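Local atomic coordinates of UPF0141 protein yjdB (Campylobacter jejuni subsp. jejuni HB93-13, PDB entry 4TN0), a protein that transfers phosphoethanolamine, probably onto cell-surface acceptors, and is required for polymyxin resistance and motility, acting through a periplasmic domain of alkaline phosphatase-like fold. Residues A[6-11]-A[292-297]; A[282-287]-A[300-305]. All coordinates share one frame; numbering follows the deposited sequence.

Contact 1 of 2, residues A[6-11]-A[292-297]; sequences ANDAYR and KTSVYE
Asp8 reaches from the turn of residues 6-9 to the hydroxyl of Thr293 and to the backbone N and hydroxyl of Ser294, and both oxygens of its carboxylate are engaged. OD1 accepts from Thr293 OG1 at 2.8 Å, met on the syn side but 33° out of the carboxylate plane. OD2 takes the backbone N of Ser294 at 3.1 Å, also syn and closer to the plane, with a weak second bond from Ser294 OG. Two successive residues thus fix the rotation of the carboxylate. With chi1 at 62°, Asp8 CG lies between its own backbone N and carbonyl carbon, while Thr293 OG1 stands opposite its backbone N (chi1 174°); the two side chains meet nearly at right angles. Thr293 OG1 also accepts a weak bond from Val295 N.

Backbone pairing continues the junction. Tyr10 and Lys292 form a single antiparallel bridge as a hydrogen-bonded pair: Lys292 N gives a nearly straight bond to Tyr10 O (2.9 Å), and Tyr10 N a more bent one to Lys292 O (3.2 Å). The same Lys292 O receives a CH...O contact from Ala9 CA.

Apolar contacts fill in around these bonds. Lys292 CB sits over one face of the Tyr10 ring in a CH-pi contact, 3.9 Å from the ring centroid, while the rest of the lysine chain leads off. Ala9 CB rests on Thr293 CB, and Ala6 CB on Val295 CG2 at 3.7 Å.

This surface contact joins the type I turn of residues 6-9, ahead of strand 18-24, to the loop leaving helix 281-288. Thr293 and Val295 pack back onto that helix at Leu286 and Phe282, and Lys96, in helix 90-96, makes a weak hydrogen bond to Ala6 O.

Contact 2 of 2, residues A[282-287]-A[300-305]; sequences FSTLLG and YDLLNP
The helix 281-288 is flanked here by the returning C-terminal loop, whose residues Asp301 to Asn304 make a type I turn opened by an Asx turn. Leu302 N donates to Thr284 OG1 at 2.9 Å along a nearly straight line (175°). Thr284 OG1 lies beside its own backbone N, chi1 -65°, where it also bonds to Asn280 O one helical turn back; Leu302 CG packs against the same oxygen at 3.3 Å. Asp301 extends its carboxylate alongside the helix, CG opposite its backbone N (chi1 -170°). OD2 comes to 3.4 Å from Thr284 CA and accepts Leu303 N from above the carboxylate plane, closing the Asx turn. OD1 lies 3.1 Å from Gly287 CA, a close approach made where the helix carries no side chain, and hydrogen-bonds to Tyr296 OH. Ser283 CB touches Tyr300 CB, while Ser283 OG bonds to Glu297 N.

In this buried setting the Thr284 hydroxyl accepts from Leu302 N, the bond that joins loop to helix, and bonds to Asn280 O on the helix side. The Asp301 carboxylate likewise has each oxygen hydrogen-bonded, which probably offsets much of the cost of burying its charge.

In the fold
The two contacts lie about 13 Å apart, centre to centre, on the same side of the centre of the chain, contact 2 buried and contact 1 nearer the surface. Along the chain their segments alternate: 6-11, then 282-287, 292-297 and 300-305. The C-terminal tail thus leaves helix 281-288, meets the N-terminal turn, and returns to the helix it came from. Tyr296 and Glu297, at the end of 292-297, connect the two by bonding to residues of contact 2. Through Leu285 the helix packs on strand 18-24 of the central mixed sheet, so segments near both ends of the chain meet around one helix that rests on the core of the alkaline phosphatase-like fold.

Contact 1 of 2, residues A[6-11]-A[292-297]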
# COMPACT_ATOMS: atom_id res chain seq x y z
N ALA A 6 9.61 15.11 -14.61
CA ALA A 6 8.55 16.09 -14.46
C ALA A 6 9.15 17.47 -14.14
O ALA A 6 8.79 18.10 -13.14
CB ALA A 6 7.58 15.66 -13.37
N ASN A 7 10.04 17.94 -15.01
CA ASN A 7 10.77 19.17 -14.76
C ASN A 7 9.86 20.41 -14.84
O ASN A 7 10.23 21.48 -14.36
CB ASN A 7 11.94 19.30 -15.74
CG ASN A 7 12.96 18.17 -15.60
OD1 ASN A 7 13.41 17.85 -14.50
ND2 ASN A 7 13.36 17.60 -16.73
N ASP A 8 8.70 20.26 -15.45
CA ASP A 8 7.71 21.32 -15.60
C ASP A 8 6.64 21.34 -14.51
O ASP A 8 5.55 21.88 -14.73
CB ASP A 8 7.00 21.17 -16.95
CG ASP A 8 6.25 19.86 -17.05
OD1 ASP A 8 6.67 18.91 -16.35
OD2 ASP A 8 5.25 19.75 -17.80
N ALA A 9 6.89 20.76 -13.34
CA ALA A 9 5.79 20.56 -12.40
C ALA A 9 5.63 21.70 -11.38
O ALA A 9 6.61 22.34 -10.99
CB ALA A 9 5.96 19.22 -11.67
N TYR A 10 4.39 21.95 -10.96
CA TYR A 10 4.13 23.02 -10.00
C TYR A 10 2.72 22.92 -9.38
O TYR A 10 1.84 22.23 -9.91
CB TYR A 10 4.29 24.41 -10.66
CG TYR A 10 3.31 24.66 -11.80
CD1 TYR A 10 2.04 25.19 -11.55
CD2 TYR A 10 3.66 24.41 -13.12
CE1 TYR A 10 1.13 25.42 -12.58
CE2 TYR A 10 2.76 24.64 -14.17
CZ TYR A 10 1.49 25.15 -13.89
OH TYR A 10 0.58 25.38 -14.91
N ARG A 11 2.55 23.57 -8.24
CA ARG A 11 1.23 23.79 -7.64
C ARG A 11 0.97 25.28 -7.35
O ARG A 11 -0.15 25.77 -7.48
CB ARG A 11 1.09 22.94 -6.37
CG ARG A 11 1.09 21.44 -6.68
CD ARG A 11 1.18 20.52 -5.44
NE ARG A 11 0.47 21.00 -4.26
CZ ARG A 11 1.08 21.64 -3.27
NH1 ARG A 11 2.38 21.87 -3.35
NH2 ARG A 11 0.39 22.05 -2.21
N LYS A 292 0.55 20.14 -11.48
CA LYS A 292 0.36 20.42 -12.90
C LYS A 292 1.65 20.06 -13.63
O LYS A 292 2.72 20.59 -13.32
CB LYS A 292 -0.02 21.89 -13.13
CG LYS A 292 -1.39 22.29 -12.55
CD LYS A 292 -2.54 21.51 -13.21
CE LYS A 292 -3.92 21.83 -12.61
NZ LYS A 292 -4.42 23.22 -12.86
N THR A 293 1.54 19.13 -14.58
CA THR A 293 2.69 18.64 -15.32
C THR A 293 2.21 17.77 -16.47
O THR A 293 1.11 17.22 -16.42
CB THR A 293 3.68 17.82 -14.43
OG1 THR A 293 4.71 17.25 -15.25
CG2 THR A 293 2.96 16.70 -13.68
N SER A 294 3.02 17.68 -17.52
CA SER A 294 2.65 16.90 -18.70
C SER A 294 2.76 15.39 -18.47
O SER A 294 2.14 14.60 -19.20
CB SER A 294 3.51 17.31 -19.89
OG SER A 294 4.88 17.06 -19.62
N VAL A 295 3.53 14.97 -17.47
CA VAL A 295 3.68 13.54 -17.23
C VAL A 295 2.49 13.00 -16.45
O VAL A 295 2.32 11.77 -16.32
CB VAL A 295 4.97 13.21 -16.47
CG1 VAL A 295 6.18 13.72 -17.24
CG2 VAL A 295 4.92 13.77 -15.06
N TYR A 296 1.66 13.90 -15.94
CA TYR A 296 0.41 13.51 -15.30
C TYR A 296 -0.57 12.95 -16.33
O TYR A 296 -0.91 13.62 -17.32
CB TYR A 296 -0.20 14.69 -14.55
CG TYR A 296 -1.60 14.43 -14.06
CD1 TYR A 296 -1.83 13.62 -12.94
CD2 TYR A 296 -2.70 15.01 -14.69
CE1 TYR A 296 -3.11 13.38 -12.49
CE2 TYR A 296 -3.99 14.77 -14.23
CZ TYR A 296 -4.19 13.95 -13.14
OH TYR A 296 -5.47 13.72 -12.68
N GLU A 297 -1.03 11.72 -16.12
CA GLU A 297 -1.97 11.10 -17.04
C GLU A 297 -3.30 10.93 -16.34
O GLU A 297 -3.46 10.03 -15.53
CB GLU A 297 -1.47 9.76 -17.54
CG GLU A 297 -0.24 9.81 -18.41
CD GLU A 297 0.29 8.42 -18.70
OE1 GLU A 297 0.43 7.64 -17.73
OE2 GLU A 297 0.54 8.10 -19.88

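Contact 2 of 2, residues A[282-287]-A[300-305]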
# COMPACT_ATOMS: atom_id res chain seq x y z
N PHE A 282 1.38 6.40 -9.68
CA PHE A 282 2.11 7.61 -10.02
C PHE A 282 1.16 8.80 -10.25
O PHE A 282 1.29 9.82 -9.58
CB PHE A 282 2.98 7.39 -11.25
CG PHE A 282 3.83 8.57 -11.60
CD1 PHE A 282 5.00 8.83 -10.90
CD2 PHE A 282 3.44 9.45 -12.60
CE1 PHE A 282 5.78 9.93 -11.21
CE2 PHE A 282 4.22 10.55 -12.92
CZ PHE A 282 5.39 10.79 -12.22
N SER A 283 0.21 8.65 -11.17
CA SER A 283 -0.67 9.78 -11.50
C SER A 283 -1.64 10.04 -10.36
O SER A 283 -2.03 11.20 -10.13
CB SER A 283 -1.46 9.52 -12.79
OG SER A 283 -0.62 9.57 -13.94
N THR A 284 -2.01 8.99 -9.62
CA THR A 284 -2.93 9.15 -8.49
C THR A 284 -2.30 10.04 -7.43
O THR A 284 -2.99 10.84 -6.81
CB THR A 284 -3.32 7.79 -7.86
OG1 THR A 284 -4.07 7.02 -8.80
CG2 THR A 284 -4.20 8.01 -6.63
N LEU A 285 -0.99 9.91 -7.26
CA LEU A 285 -0.27 10.69 -6.25
C LEU A 285 -0.02 12.14 -6.69
O LEU A 285 -0.06 13.07 -5.89
CB LEU A 285 1.05 9.99 -5.92
CG LEU A 285 1.03 8.74 -5.03
CD1 LEU A 285 2.46 8.30 -4.84
CD2 LEU A 285 0.37 8.97 -3.68
N LEU A 286 0.25 12.33 -7.98
CA LEU A 286 0.40 13.69 -8.49
C LEU A 286 -0.98 14.36 -8.44
O LEU A 286 -1.14 15.43 -7.86
CB LEU A 286 0.95 13.69 -9.91
CG LEU A 286 2.38 13.20 -10.11
CD1 LEU A 286 2.94 13.73 -11.42
CD2 LEU A 286 3.24 13.65 -8.96
N GLY A 287 -1.97 13.68 -9.02
CA GLY A 287 -3.32 14.20 -9.07
C GLY A 287 -3.91 14.61 -7.74
O GLY A 287 -4.73 15.52 -7.66
N TYR A 300 -5.18 7.69 -15.54
CA TYR A 300 -4.54 6.77 -14.62
C TYR A 300 -4.69 7.19 -13.15
O TYR A 300 -4.22 6.49 -12.25
CB TYR A 300 -3.05 6.63 -14.98
CG TYR A 300 -2.77 5.51 -15.96
CD1 TYR A 300 -2.21 5.78 -17.20
CD2 TYR A 300 -3.06 4.19 -15.64
CE1 TYR A 300 -1.95 4.76 -18.10
CE2 TYR A 300 -2.80 3.17 -16.53
CZ TYR A 300 -2.24 3.46 -17.75
OH TYR A 300 -1.98 2.44 -18.63
N ASP A 301 -5.33 8.34 -12.92
CA ASP A 301 -5.59 8.83 -11.57
C ASP A 301 -6.87 8.16 -11.04
O ASP A 301 -7.94 8.34 -11.61
CB ASP A 301 -5.71 10.35 -11.58
CG ASP A 301 -5.74 10.97 -10.18
OD1 ASP A 301 -5.40 12.17 -10.09
OD2 ASP A 301 -6.10 10.30 -9.19
N LEU A 302 -6.74 7.37 -9.97
CA LEU A 302 -7.88 6.62 -9.43
C LEU A 302 -9.00 7.54 -8.96
O LEU A 302 -10.17 7.17 -9.01
CB LEU A 302 -7.43 5.71 -8.28
CG LEU A 302 -6.34 4.66 -8.56
CD1 LEU A 302 -5.89 4.02 -7.25
CD2 LEU A 302 -6.80 3.61 -9.57
N LEU A 303 -8.64 8.73 -8.49
CA LEU A 303 -9.62 9.69 -8.00
C LEU A 303 -9.94 10.81 -9.02
O LEU A 303 -10.11 11.97 -8.66
CB LEU A 303 -9.12 10.29 -6.69
CG LEU A 303 -8.85 9.22 -5.65
CD1 LEU A 303 -8.31 9.82 -4.38
CD2 LEU A 303 -10.10 8.40 -5.38
N ASN A 304 -10.03 10.44 -10.30
CA ASN A 304 -10.30 11.38 -11.39
C ASN A 304 -11.26 10.73 -12.37
O ASN A 304 -11.03 9.61 -12.83
CB ASN A 304 -9.01 11.82 -12.10
CG ASN A 304 -9.27 12.81 -13.26
OD1 ASN A 304 -10.05 12.55 -14.18
ND2 ASN A 304 -8.58 13.95 -13.22
N PRO A 305 -12.35 11.45 -12.72
CA PRO A 305 -13.44 10.90 -13.53
C PRO A 305 -13.01 10.36 -14.89
O PRO A 305 -13.70 9.51 -15.44
CB PRO A 305 -14.37 12.10 -13.71
CG PRO A 305 -14.08 12.98 -12.52
CD PRO A 305 -12.60 12.85 -12.33